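GCN5-related N-acetyltransferase (Streptococcus suis, PDB 3G3S) probably transfers an acetyl group from acetyl-coenzyme A to an amine acceptor, as in other GNAT-family enzymes, although its own substrate is not established. Local coordinates at residues Thr19-Cys24 with Ala43-Gly48. Residues are numbered along the deposited sequence; the frame is centred on the assembly and turned at random.
Sequences TIIWTC and ALALYG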
loop_
_atom_site.group_PDB
_atom_site.type_symbol
_atom_site.label_atom_id
_atom_site.label_comp_id
_atom_site.label_asym_id
_atom_site.label_seq_id
_atom_site.Cartn_x
_atom_site.Cartn_y
_atom_site.Cartn_z
ATOM N N THR A 19 -11.326 -5.057 6.674
ATOM C CA THR A 19 -10.140 -5.227 5.838
ATOM C C THR A 19 -10.419 -5.277 4.341
ATOM O O THR A 19 -9.546 -4.976 3.566
ATOM C CB THR A 19 -9.250 -6.426 6.272
ATOM O OG1 THR A 19 -9.754 -7.654 5.760
ATOM C CG2 THR A 19 -9.085 -6.464 7.832
ATOM N N ILE A 20 -11.631 -5.641 3.940
ATOM C CA ILE A 20 -11.973 -5.686 2.515
ATOM C C ILE A 20 -12.043 -4.242 2.008
ATOM O O ILE A 20 -11.760 -3.973 0.820
ATOM C CB ILE A 20 -13.278 -6.447 2.286
ATOM C CG1 ILE A 20 -13.084 -7.944 2.554
ATOM C CG2 ILE A 20 -13.849 -6.201 0.822
ATOM C CD1 ILE A 20 -14.356 -8.707 2.830
ATOM N N ILE A 21 -12.461 -3.309 2.863
ATOM C CA ILE A 21 -12.392 -1.902 2.449
ATOM C C ILE A 21 -10.904 -1.567 2.261
ATOM O O ILE A 21 -10.492 -0.944 1.301
ATOM C CB ILE A 21 -13.043 -0.902 3.444
ATOM C CG1 ILE A 21 -14.505 -1.241 3.744
ATOM C CG2 ILE A 21 -12.908 0.569 2.889
ATOM C CD1 ILE A 21 -15.098 -0.417 4.892
ATOM N N TRP A 22 -10.065 -1.985 3.203
ATOM C CA TRP A 22 -8.627 -1.766 3.038
ATOM C C TRP A 22 -8.101 -2.381 1.732
ATOM O O TRP A 22 -7.319 -1.748 1.000
ATOM C CB TRP A 22 -7.821 -2.330 4.243
ATOM C CG TRP A 22 -8.273 -1.854 5.565
ATOM C CD1 TRP A 22 -9.068 -0.785 5.843
ATOM C CD2 TRP A 22 -7.861 -2.380 6.842
ATOM N NE1 TRP A 22 -9.226 -0.651 7.200
ATOM C CE2 TRP A 22 -8.474 -1.601 7.832
ATOM C CE3 TRP A 22 -7.062 -3.444 7.223
ATOM C CZ2 TRP A 22 -8.315 -1.850 9.186
ATOM C CZ3 TRP A 22 -6.898 -3.696 8.569
ATOM C CH2 TRP A 22 -7.514 -2.900 9.535
ATOM N N THR A 23 -8.520 -3.605 1.422
ATOM C CA THR A 23 -8.131 -4.238 0.182
ATOM C C THR A 23 -8.463 -3.327 -1.003
ATOM O O THR A 23 -7.589 -2.978 -1.828
ATOM C CB THR A 23 -8.834 -5.577 0.047
ATOM O OG1 THR A 23 -8.287 -6.465 1.056
ATOM C CG2 THR A 23 -8.669 -6.245 -1.392
ATOM N N CYS A 24 -9.724 -2.936 -1.041
ATOM C CA CYS A 24 -10.218 -2.089 -2.145
ATOM C C CYS A 24 -9.492 -0.735 -2.275
ATOM O O CYS A 24 -9.127 -0.343 -3.377
ATOM C CB CYS A 24 -11.705 -1.899 -2.027
ATOM S SG CYS A 24 -12.660 -3.344 -2.218
ATOM N N ALA A 43 -19.290 6.860 -1.998
ATOM C CA ALA A 43 -18.401 5.863 -2.542
ATOM C C ALA A 43 -18.827 4.420 -2.201
ATOM O O ALA A 43 -19.569 4.150 -1.253
ATOM C CB ALA A 43 -16.943 6.125 -2.074
ATOM N N LEU A 44 -18.313 3.511 -3.016
ATOM C CA LEU A 44 -18.575 2.091 -2.956
ATOM C C LEU A 44 -17.262 1.343 -3.094
ATOM O O LEU A 44 -16.514 1.544 -4.042
ATOM C CB LEU A 44 -19.491 1.654 -4.108
ATOM C CG LEU A 44 -19.681 0.153 -4.349
ATOM C CD1 LEU A 44 -20.452 -0.545 -3.210
ATOM C CD2 LEU A 44 -20.411 -0.060 -5.687
ATOM N N ALA A 45 -16.935 0.549 -2.080
ATOM C CA ALA A 45 -15.831 -0.363 -2.173
ATOM C C ALA A 45 -16.485 -1.706 -2.550
ATOM O O ALA A 45 -17.247 -2.308 -1.768
ATOM C CB ALA A 45 -15.058 -0.435 -0.832
ATOM N N LEU A 46 -16.195 -2.182 -3.754
ATOM C CA LEU A 46 -16.798 -3.401 -4.282
ATOM C C LEU A 46 -15.745 -4.453 -4.490
ATOM O O LEU A 46 -14.768 -4.239 -5.206
ATOM C CB LEU A 46 -17.498 -3.077 -5.603
ATOM C CG LEU A 46 -18.206 -4.207 -6.339
ATOM C CD1 LEU A 46 -19.369 -4.733 -5.542
ATOM C CD2 LEU A 46 -18.649 -3.716 -7.756
ATOM N N TYR A 47 -15.941 -5.585 -3.837
ATOM C CA TYR A 47 -14.985 -6.668 -3.875
ATOM C C TYR A 47 -15.680 -7.958 -4.103
ATOM O O TYR A 47 -16.736 -8.179 -3.542
ATOM C CB TYR A 47 -14.258 -6.763 -2.547
ATOM C CG TYR A 47 -13.289 -7.927 -2.490
ATOM C CD1 TYR A 47 -11.980 -7.772 -2.894
ATOM C CD2 TYR A 47 -13.684 -9.183 -2.018
ATOM C CE1 TYR A 47 -11.080 -8.839 -2.838
ATOM C CE2 TYR A 47 -12.787 -10.272 -1.994
ATOM C CZ TYR A 47 -11.483 -10.076 -2.387
ATOM O OH TYR A 47 -10.560 -11.103 -2.317
ATOM N N GLY A 48 -15.076 -8.822 -4.916
ATOM C CA GLY A 48 -15.593 -10.153 -5.151
ATOM C C GLY A 48 -15.520 -10.581 -6.595
ATOM O O GLY A 48 -15.085 -9.810 -7.462
#
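With CG trans to its own backbone N (chi1 177°), Tyr-47 swings its ring off strand 42-48 and across the flank of helix 19-26, where the methyls CG2 of Ile-20 and CG2 of Thr-23 both come obliquely onto it. Each of those methyls lies opposite the main-chain N of its residue, an orientation that carries it out from the helix to the tyrosine. CG2 of Ile-20 presses on the root of the side chain, 3.4 Å from CB of Tyr-47, and the two side chains cross nearly at right angles. Farther out, CG2 of Thr-23 sits 3.8 Å from CE1 of Tyr-47. One turn after Ile-20, SG of Cys-24 lies 3.8 Å from CB of Tyr-47, while CB of Cys-24 meets the methyl CB of Ala-45 at 3.8 Å. Helix 19-26 lies across strand 42-48 on one side of this GNAT-family chain's large mixed sheet, the short axes 7.9 Å apart and at 96°, unlike the near-parallel helices of classical alpha/beta layers. Because side chains alternate along a strand, Ala-45 and Tyr-47 face the helix, whereas Leu-46 between them points away; the small side chain of Ala-45 is consistent with the close approach there, CA of Cys-24 and CA of Ala-45 being 5.9 Å apart. The buried hydroxyls are satisfied on strand 170-181, OH of Tyr-47 hydrogen-bonding to O of Tyr-178 and OG1 of Thr-23 to O of Ser-180.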